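Local coordinates for coelenterazine-binding protein with bound coelenterazine (Renilla muelleri, PDB 2HPS) that binds the luciferin coelenterazine and, when calcium is bound, probably makes it available to luciferase and oxygen for bioluminescence, at residues A[162-167]-A[178-183]; A[88-93]-A[169-174]. One frame throughout, in Å; residues are numbered along the deposited sequence. Where two conformers were deposited one is given.

Interaction 1 (A[162-167]-A[178-183]). With CTZ (c2-hydroxy-coelenterazine), chain B.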
ATOM      1  N   VAL A 162      -6.324   6.094   9.099  1.00 13.48           N
ATOM      2  CA  VAL A 162      -7.742   5.936   8.776  1.00 14.02           C
ATOM      3  C   VAL A 162      -7.902   5.361   7.349  1.00 13.24           C
ATOM      4  O   VAL A 162      -8.644   4.381   7.125  1.00 12.25           O
ATOM      5  CB  VAL A 162      -8.495   7.274   8.943  1.00 14.49           C
ATOM      6  CG1 VAL A 162      -9.892   7.211   8.255  1.00 16.00           C
ATOM      7  CG2 VAL A 162      -8.591   7.616  10.457  1.00 16.74           C
ATOM      8  N   THR A 163      -7.177   5.964   6.414  1.00 12.64           N
ATOM      9  CA  THR A 163      -7.200   5.531   5.007  1.00 11.89           C
ATOM     10  C   THR A 163      -6.667   4.101   4.862  1.00 12.35           C
ATOM     11  O   THR A 163      -7.288   3.267   4.193  1.00 11.00           O
ATOM     12  CB  THR A 163      -6.413   6.510   4.115  1.00 13.01           C
ATOM     13  OG1 THR A 163      -7.143   7.745   4.063  1.00 13.25           O
ATOM     14  CG2 THR A 163      -6.287   5.965   2.673  1.00 12.15           C
ATOM     15  N   VAL A 164      -5.539   3.821   5.512  1.00 11.31           N
ATOM     16  CA  VAL A 164      -4.956   2.469   5.440  1.00 12.00           C
ATOM     17  C   VAL A 164      -5.943   1.423   5.943  1.00 11.96           C
ATOM     18  O   VAL A 164      -6.184   0.403   5.291  1.00 12.52           O
ATOM     19  CB  VAL A 164      -3.645   2.394   6.255  1.00 11.93           C
ATOM     20  CG1 VAL A 164      -3.170   0.968   6.368  1.00 13.59           C
ATOM     21  CG2 VAL A 164      -2.580   3.278   5.601  1.00 12.34           C
ATOM     22  N   ASN A 165      -6.528   1.649   7.113  1.00 12.75           N
ATOM     23  CA  ASN A 165      -7.512   0.698   7.631  1.00 12.66           C
ATOM     24  C   ASN A 165      -8.716   0.527   6.722  1.00 13.23           C
ATOM     25  O   ASN A 165      -9.206  -0.583   6.527  1.00 13.56           O
ATOM     26  CB  ASN A 165      -7.934   1.103   9.043  1.00 13.53           C
ATOM     27  CG  ASN A 165      -6.958   0.601  10.078  1.00 14.91           C
ATOM     28  OD1 ASN A 165      -6.926  -0.600  10.356  1.00 16.72           O
ATOM     29  ND2 ASN A 165      -6.153   1.496  10.647  1.00 17.20           N
ATOM     30  N   ASP A 166      -9.200   1.633   6.169  1.00 12.90           N
ATOM     31  CA  ASP A 166     -10.371   1.543   5.314  1.00 14.08           C
ATOM     32  C   ASP A 166     -10.044   0.759   4.030  1.00 13.43           C
ATOM     33  O   ASP A 166     -10.821  -0.105   3.603  1.00 13.34           O
ATOM     34  CB  ASP A 166     -10.699   3.006   4.979  0.65 14.73           C
ATOM     35  CG  ASP A 166     -11.913   3.169   4.116  0.65 16.99           C
ATOM     36  OD1 ASP A 166     -12.570   2.159   3.771  0.65 17.88           O
ATOM     37  OD2 ASP A 166     -12.200   4.348   3.802  0.65 18.73           O
ATOM     38  N   PHE A 167      -8.881   1.028   3.455  1.00 12.86           N
ATOM     39  CA  PHE A 167      -8.468   0.287   2.261  1.00 12.04           C
ATOM     40  C   PHE A 167      -8.276  -1.200   2.564  1.00 12.22           C
ATOM     41  O   PHE A 167      -8.789  -2.049   1.846  1.00 11.92           O
ATOM     42  CB  PHE A 167      -7.201   0.874   1.674  1.00 12.14           C
ATOM     43  CG  PHE A 167      -6.808   0.230   0.365  1.00 11.92           C
ATOM     44  CD1 PHE A 167      -7.412   0.637  -0.822  1.00 12.38           C
ATOM     45  CD2 PHE A 167      -5.868  -0.793   0.325  1.00 13.31           C
ATOM     46  CE1 PHE A 167      -7.080   0.039  -2.044  1.00 13.43           C
ATOM     47  CE2 PHE A 167      -5.522  -1.404  -0.903  1.00 12.48           C
ATOM     48  CZ  PHE A 167      -6.119  -0.979  -2.086  1.00 13.02           C
ATOM     49  N   ASN A 178     -11.220   4.261  -2.425  1.00 13.76           N
ATOM     50  CA  ASN A 178     -11.214   4.424  -3.880  1.00 14.02           C
ATOM     51  C   ASN A 178     -10.042   5.244  -4.424  1.00 14.52           C
ATOM     52  O   ASN A 178      -9.807   5.247  -5.636  1.00 14.50           O
ATOM     53  CB  ASN A 178     -12.530   5.062  -4.352  1.00 14.12           C
ATOM     54  CG  ASN A 178     -13.712   4.074  -4.374  1.00 15.49           C
ATOM     55  OD1 ASN A 178     -13.559   2.847  -4.188  1.00 16.03           O
ATOM     56  ND2 ASN A 178     -14.920   4.623  -4.630  1.00 17.21           N
ATOM     57  N   ALA A 179      -9.318   5.934  -3.535  1.00 14.30           N
ATOM     58  CA  ALA A 179      -8.252   6.847  -3.965  1.00 14.75           C
ATOM     59  C   ALA A 179      -6.837   6.400  -3.589  1.00 15.00           C
ATOM     60  O   ALA A 179      -5.872   6.773  -4.271  1.00 15.41           O
ATOM     61  CB  ALA A 179      -8.500   8.238  -3.419  1.00 15.65           C
ATOM     62  N   PHE A 180      -6.725   5.626  -2.509  1.00 14.61           N
ATOM     63  CA  PHE A 180      -5.421   5.289  -1.897  1.00 14.21           C
ATOM     64  C   PHE A 180      -4.414   4.697  -2.886  1.00 14.48           C
ATOM     65  O   PHE A 180      -3.226   5.081  -2.870  1.00 14.75           O
ATOM     66  CB  PHE A 180      -5.633   4.342  -0.708  1.00 14.24           C
ATOM     67  CG  PHE A 180      -4.405   4.124   0.176  1.00 14.50           C
ATOM     68  CD1 PHE A 180      -3.500   5.150   0.430  1.00 16.52           C
ATOM     69  CD2 PHE A 180      -4.212   2.889   0.818  1.00 14.56           C
ATOM     70  CE1 PHE A 180      -2.387   4.928   1.257  1.00 15.24           C
ATOM     71  CE2 PHE A 180      -3.113   2.670   1.649  1.00 16.34           C
ATOM     72  CZ  PHE A 180      -2.198   3.691   1.872  1.00 14.82           C
ATOM     73  N   TYR A 181      -4.896   3.753  -3.706  1.00 13.43           N
ATOM     74  CA  TYR A 181      -4.107   3.124  -4.758  1.00 13.86           C
ATOM     75  C   TYR A 181      -4.560   3.550  -6.160  1.00 13.74           C
ATOM     76  O   TYR A 181      -4.384   2.808  -7.152  1.00 14.55           O
ATOM     77  CB  TYR A 181      -4.158   1.600  -4.587  1.00 14.04           C
ATOM     78  CG  TYR A 181      -3.126   1.096  -3.610  1.00 14.58           C
ATOM     79  CD1 TYR A 181      -1.868   0.680  -4.051  1.00 16.31           C
ATOM     80  CD2 TYR A 181      -3.399   1.053  -2.235  1.00 16.35           C
ATOM     81  CE1 TYR A 181      -0.917   0.221  -3.158  1.00 17.84           C
ATOM     82  CE2 TYR A 181      -2.438   0.588  -1.325  1.00 16.64           C
ATOM     83  CZ  TYR A 181      -1.204   0.175  -1.808  1.00 16.89           C
ATOM     84  OH  TYR A 181      -0.246  -0.282  -0.927  1.00 20.55           O
ATOM     85  N   GLY A 182      -5.123   4.754  -6.243  1.00 13.74           N
ATOM     86  CA  GLY A 182      -5.662   5.291  -7.512  1.00 14.03           C
ATOM     87  C   GLY A 182      -6.948   4.616  -7.970  1.00 14.33           C
ATOM     88  O   GLY A 182      -7.571   3.856  -7.221  1.00 14.65           O
ATOM     89  N   ASP A 183      -7.345   4.901  -9.209  1.00 14.61           N
ATOM     90  CA  ASP A 183      -8.625   4.411  -9.710  1.00 15.15           C
ATOM     91  C   ASP A 183      -8.590   2.891  -9.721  1.00 14.28           C
ATOM     92  O   ASP A 183      -7.646   2.283 -10.237  1.00 13.44           O
ATOM     93  CB  ASP A 183      -8.905   4.938 -11.123  1.00 15.70           C
ATOM     94  CG  ASP A 183      -9.117   6.444 -11.170  1.00 19.01           C
ATOM     95  OD1 ASP A 183      -9.454   7.076 -10.128  1.00 18.03           O
ATOM     96  OD2 ASP A 183      -8.973   6.993 -12.284  1.00 20.65           O
TER
HETATM   97  N1  CTZ B 187       1.901   2.047  -2.758  1.00 13.65           N
HETATM   98  C2  CTZ B 187       2.767   1.455  -3.626  1.00 13.29           C
HETATM   99  C3  CTZ B 187       2.330   1.971  -4.924  1.00 12.47           C
HETATM  100  N4  CTZ B 187       1.301   2.804  -4.790  1.00 13.91           N
HETATM  101  C5  CTZ B 187       0.585   3.496  -5.700  1.00 11.67           C
HETATM  102  C6  CTZ B 187      -0.480   4.284  -5.255  1.00 12.38           C
HETATM  103  N7  CTZ B 187      -0.787   4.366  -3.943  1.00 12.96           N
HETATM  104  C8  CTZ B 187      -0.082   3.695  -3.006  1.00 13.70           C
HETATM  105  C9  CTZ B 187       1.034   2.838  -3.471  1.00 12.94           C
HETATM  106  C10 CTZ B 187       3.878   0.494  -3.278  1.00 13.68           C
HETATM  107  C11 CTZ B 187       3.223  -0.727  -2.683  1.00 13.90           C
HETATM  108  C12 CTZ B 187       3.415  -1.020  -1.334  1.00 13.04           C
HETATM  109  C13 CTZ B 187       2.815  -2.129  -0.750  1.00 16.02           C
HETATM  110  C14 CTZ B 187       2.013  -2.952  -1.547  1.00 16.20           C
HETATM  111  C15 CTZ B 187       1.805  -2.659  -2.904  1.00 15.55           C
HETATM  112  C16 CTZ B 187       2.413  -1.540  -3.477  1.00 14.78           C
HETATM  113  O17 CTZ B 187       1.422  -4.033  -0.979  1.00 16.86           O
HETATM  114  O18 CTZ B 187       2.846   1.675  -6.072  1.00 13.35           O
HETATM  115  C19 CTZ B 187      -1.255   5.072  -6.240  1.00 12.99           C
HETATM  116  C20 CTZ B 187      -1.512   4.590  -7.526  1.00 11.75           C
HETATM  117  C21 CTZ B 187      -2.234   5.365  -8.431  1.00 13.48           C
HETATM  118  C22 CTZ B 187      -2.689   6.639  -8.060  1.00 12.43           C
HETATM  119  C23 CTZ B 187      -2.427   7.136  -6.791  1.00 13.74           C
HETATM  120  C24 CTZ B 187      -1.706   6.355  -5.880  1.00 14.40           C
HETATM  121  O25 CTZ B 187      -3.385   7.374  -8.969  1.00 12.87           O
HETATM  122  C26 CTZ B 187      -0.410   3.740  -1.525  1.00 13.73           C
HETATM  123  C27 CTZ B 187       0.263   4.941  -0.912  1.00 15.55           C
HETATM  124  C28 CTZ B 187       1.286   4.802   0.025  1.00 17.71           C
HETATM  125  C29 CTZ B 187       1.875   5.944   0.569  1.00 17.01           C
HETATM  126  C30 CTZ B 187       1.447   7.215   0.157  1.00 15.99           C
HETATM  127  C31 CTZ B 187       0.414   7.353  -0.769  1.00 16.54           C
HETATM  128  C32 CTZ B 187      -0.184   6.208  -1.301  1.00 16.58           C
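Phe-167, Phe-180 and Tyr-181 form an aromatic cluster that backs the coelenterazine pocket, with Phe-167 in the second layer behind the other two. Its CG lies anti to the backbone N (chi1 -174°), which swings the ring off helix 157-169 toward the C-terminal segment. There it meets two rings differently. Phe-180 comes edge-on in an offset edge-to-face pair, planes at 73°, its CD2 3.7 Å from Phe-167 CB. Tyr-181 makes an offset stack with the Phe-167 ring, centroids 4.8 Å apart, its CD2 sitting near the rim of one Phe-167 face, 3.4 Å from Phe-167 CZ.

Phe-180 is sandwiched: Thr-163 CG2 makes a CH-pi contact over one face, 4.0 Å from the Phe-180 ring centroid, while C26 of the ligand lies over the opposite face, toward its rim. Val-164 CG2 adds an apolar contact at Phe-180 CZ, 3.8 Å away. Tyr-181 lays a face against the ligand's central ring system, with CE1 3.3 Å from ligand C9. Cutting Tyr-181 back to an alanine would probably cost the Phe-167 ring its stacking partner and the coelenterazine core the ring lying against it. Next along the chain, Gly-182 passes so near the ligand that a CB would clash with C21, and its positive phi is one that glycine adopts readily.

In the fold, the cluster joins the exiting helix of the fourth EF-hand (157-169) to the end of helix 175-180 and the turn that follows it. Leu-147 of helix 137-147 touches Thr-163 and Phe-180, whereas Arg-19 of helix 6-21 packs on Phe-167 and Tyr-181.

Interaction 2 (A[88-93]-A[169-174])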
ATOM      1  N   SER A  88      -6.425 -13.434   3.417  1.00 16.13           N
ATOM      2  CA  SER A  88      -5.594 -13.157   4.612  1.00 15.77           C
ATOM      3  C   SER A  88      -6.123 -12.010   5.473  1.00 15.79           C
ATOM      4  O   SER A  88      -6.311 -12.169   6.691  1.00 15.21           O
ATOM      5  CB  SER A  88      -4.119 -12.967   4.257  0.65 16.02           C
ATOM      6  OG  SER A  88      -3.915 -11.917   3.338  0.65 17.64           O
ATOM      7  N   LEU A  89      -6.378 -10.863   4.837  1.00 15.06           N
ATOM      8  CA  LEU A  89      -6.820  -9.668   5.568  1.00 15.16           C
ATOM      9  C   LEU A  89      -8.167  -9.814   6.232  1.00 16.10           C
ATOM     10  O   LEU A  89      -8.341  -9.367   7.359  1.00 16.48           O
ATOM     11  CB  LEU A  89      -6.833  -8.443   4.648  1.00 14.48           C
ATOM     12  CG  LEU A  89      -5.434  -7.951   4.293  1.00 14.11           C
ATOM     13  CD1 LEU A  89      -5.477  -7.056   3.058  1.00 13.61           C
ATOM     14  CD2 LEU A  89      -4.784  -7.239   5.501  1.00 14.43           C
ATOM     15  N   LEU A  90      -9.127 -10.442   5.548  1.00 16.62           N
ATOM     16  CA  LEU A  90     -10.491 -10.492   6.086  1.00 17.96           C
ATOM     17  C   LEU A  90     -10.675 -11.534   7.198  1.00 19.02           C
ATOM     18  O   LEU A  90     -11.686 -11.521   7.890  1.00 20.84           O
ATOM     19  CB  LEU A  90     -11.528 -10.648   4.959  1.00 17.88           C
ATOM     20  CG  LEU A  90     -11.620  -9.434   4.009  1.00 18.86           C
ATOM     21  CD1 LEU A  90     -12.760  -9.616   2.986  1.00 19.66           C
ATOM     22  CD2 LEU A  90     -11.759  -8.094   4.742  1.00 19.09           C
ATOM     23  N   LYS A  91      -9.680 -12.403   7.355  1.00 19.34           N
ATOM     24  CA  LYS A  91      -9.624 -13.428   8.411  1.00 20.95           C
ATOM     25  C   LYS A  91      -9.163 -12.818   9.749  1.00 20.29           C
ATOM     26  O   LYS A  91      -9.440 -13.364  10.834  1.00 20.31           O
ATOM     27  CB  LYS A  91      -8.636 -14.519   7.976  1.00 20.85           C
ATOM     28  CG  LYS A  91      -8.675 -15.844   8.739  1.00 24.33           C
ATOM     29  CD  LYS A  91      -7.675 -16.838   8.134  1.00 23.23           C
HETATM   30  N   MSE A  92      -8.461 -11.691   9.672  1.00 19.54           N
HETATM   31  CA  MSE A  92      -7.732 -11.174  10.840  1.00 19.90           C
HETATM   32  C   MSE A  92      -8.650 -10.571  11.868  1.00 19.46           C
HETATM   33  O   MSE A  92      -9.647  -9.933  11.522  1.00 18.90           O
HETATM   34  CB  MSE A  92      -6.700 -10.134  10.425  1.00 18.83           C
HETATM   35  CG  MSE A  92      -5.590 -10.683   9.559  1.00 19.15           C
HETATM   36 SE   MSE A  92      -4.453  -9.205   9.080  1.00 24.43          SE
HETATM   37  CE  MSE A  92      -3.244 -10.061   7.808  1.00 20.52           C
ATOM     38  N   LYS A  93      -8.286 -10.751  13.139  1.00 19.58           N
ATOM     39  CA  LYS A  93      -9.037 -10.190  14.260  1.00 19.39           C
ATOM     40  C   LYS A  93      -8.099  -9.588  15.292  1.00 18.86           C
ATOM     41  O   LYS A  93      -6.959 -10.060  15.458  1.00 18.39           O
ATOM     42  CB  LYS A  93      -9.860 -11.280  14.964  1.00 20.08           C
ATOM     43  CG  LYS A  93     -10.858 -12.030  14.086  1.00 20.76           C
ATOM     44  CD  LYS A  93     -12.017 -11.122  13.688  1.00 24.34           C
ATOM     45  N   PHE A 169      -9.253  -3.202   5.204  1.00 12.71           N
ATOM     46  CA  PHE A 169     -10.293  -3.980   5.869  1.00 13.08           C
ATOM     47  C   PHE A 169     -11.733  -3.622   5.522  1.00 13.46           C
ATOM     48  O   PHE A 169     -12.657  -4.352   5.907  1.00 15.54           O
ATOM     49  CB  PHE A 169     -10.122  -3.909   7.400  1.00 14.14           C
ATOM     50  CG  PHE A 169      -8.792  -4.403   7.861  1.00 13.83           C
ATOM     51  CD1 PHE A 169      -8.473  -5.745   7.771  1.00 15.04           C
ATOM     52  CD2 PHE A 169      -7.847  -3.517   8.380  1.00 15.58           C
ATOM     53  CE1 PHE A 169      -7.233  -6.204   8.195  1.00 16.53           C
ATOM     54  CE2 PHE A 169      -6.610  -3.968   8.797  1.00 15.42           C
ATOM     55  CZ  PHE A 169      -6.301  -5.310   8.700  1.00 15.23           C
ATOM     56  N   GLY A 170     -11.924  -2.506   4.823  1.00 13.41           N
ATOM     57  CA  GLY A 170     -13.261  -2.023   4.490  1.00 13.61           C
ATOM     58  C   GLY A 170     -13.989  -2.954   3.536  1.00 13.70           C
ATOM     59  O   GLY A 170     -13.406  -3.422   2.565  1.00 14.13           O
ATOM     60  N   LEU A 171     -15.257  -3.226   3.837  1.00 14.89           N
ATOM     61  CA  LEU A 171     -16.102  -4.064   2.979  1.00 15.94           C
ATOM     62  C   LEU A 171     -17.029  -3.204   2.140  1.00 16.96           C
ATOM     63  O   LEU A 171     -17.627  -3.691   1.171  1.00 17.56           O
ATOM     64  CB  LEU A 171     -16.942  -5.019   3.818  1.00 16.44           C
ATOM     65  CG  LEU A 171     -16.166  -6.030   4.663  1.00 17.48           C
ATOM     66  CD1 LEU A 171     -17.126  -6.900   5.462  1.00 18.17           C
ATOM     67  CD2 LEU A 171     -15.262  -6.864   3.809  1.00 19.81           C
ATOM     68  N   GLU A 172     -17.177  -1.951   2.557  1.00 17.81           N
ATOM     69  CA  GLU A 172     -18.025  -0.998   1.858  1.00 19.26           C
ATOM     70  C   GLU A 172     -17.158   0.072   1.230  1.00 18.44           C
ATOM     71  O   GLU A 172     -16.117   0.453   1.770  1.00 18.73           O
ATOM     72  CB  GLU A 172     -19.024  -0.360   2.826  1.00 20.43           C
ATOM     73  CG  GLU A 172     -20.392  -1.059   2.890  1.00 25.83           C
ATOM     74  CD  GLU A 172     -20.344  -2.421   3.531  1.00 31.43           C
ATOM     75  OE1 GLU A 172     -19.823  -2.539   4.665  1.00 34.94           O
ATOM     76  OE2 GLU A 172     -20.842  -3.380   2.901  1.00 34.01           O
ATOM     77  N   GLU A 173     -17.603   0.554   0.080  1.00 18.06           N
ATOM     78  CA  GLU A 173     -16.879   1.536  -0.701  1.00 18.11           C
ATOM     79  C   GLU A 173     -16.779   2.880   0.016  1.00 17.49           C
ATOM     80  O   GLU A 173     -17.747   3.334   0.627  1.00 18.05           O
ATOM     81  CB  GLU A 173     -17.622   1.703  -2.010  1.00 19.01           C
ATOM     82  CG  GLU A 173     -16.990   2.597  -2.993  1.00 20.44           C
ATOM     83  CD  GLU A 173     -17.735   2.582  -4.295  1.00 21.41           C
ATOM     84  OE1 GLU A 173     -18.630   1.720  -4.461  1.00 20.10           O
ATOM     85  OE2 GLU A 173     -17.417   3.425  -5.155  1.00 23.57           O
ATOM     86  N   THR A 174     -15.605   3.509  -0.053  1.00 16.59           N
ATOM     87  CA  THR A 174     -15.440   4.885   0.436  1.00 16.55           C
ATOM     88  C   THR A 174     -14.544   5.677  -0.500  1.00 16.14           C
ATOM     89  O   THR A 174     -13.768   5.092  -1.270  1.00 15.59           O
ATOM     90  CB  THR A 174     -14.793   4.961   1.832  1.00 16.53           C
ATOM     91  OG1 THR A 174     -13.419   4.553   1.751  1.00 18.72           O
ATOM     92  CG2 THR A 174     -15.529   4.098   2.870  1.00 17.01           C
TER
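Where helix 157-169, the exiting helix of the fourth EF-hand, runs out into the loop before helix 175-180, Phe-169 and Leu-171 pack on the C-terminal end of helix 78-91, and a Met-aromatic contact is part of the join. Phe-169 carries most of it. With CG set anti to its carbonyl carbon (chi1 -58°), the ring reaches across to the last turn of the other helix and presents its edge there. Leu-89 O lies at that edge in the ring plane, 3.5 Å from Phe-169 CE1; the same carbonyl oxygen accepts a backbone bond from Met-92 N.

The selenium of Met-92, a selenomethionine, also sits at the ring edge, 5.4 Å from the Phe-169 centroid and 87° off the ring normal. Leu-89 CD2 reaches the same ring carbon from out of the plane, 3.8 Å from Phe-169 CE1, the two side chains crossing at about a right angle. One ring carbon is thus shared by a carbonyl oxygen, a methyl and the selenium.

Around this patch, Ala-100 touches Leu-89, Met-92 and Phe-169, and Lys-97 makes a cation-pi contact with the Phe-169 ring. Helix 6-21 borders the join too, through Met-16 on Leu-89 and His-12 on Leu-90. Farther along the loop the contact is purely aliphatic: Leu-171 CD2 faces the fork of Leu-90, 3.8 Å from Leu-90 CD1 and equally near Leu-90 CD2.

Interactions 1 and 2 lie about 12 Å apart, centre to centre, and use successive parts of the same C-terminal chain: residues 162-167 and 169-174 lead one into the other before 178-183 folds back on the first. A probable hydrogen bond from Asn-178 ND2 to Glu-173 OE2, 2.8 Å long, ties them together; a second link, Asp-166 OD2 to Thr-174 OG1, is doubtful in the modelled conformer. Thr-174 OG1 also caps helix 175-180 at Ala-177 N. Interaction 1 forms part of the coelenterazine pocket, with Phe-180 O 2.8 Å from ligand N7; interaction 2 is nearer the surface, the Leu-89 side chain about 9 Å from the ligand. Lys-15 NZ bonds to Phe-167 O and Gly-170 O, bridging both.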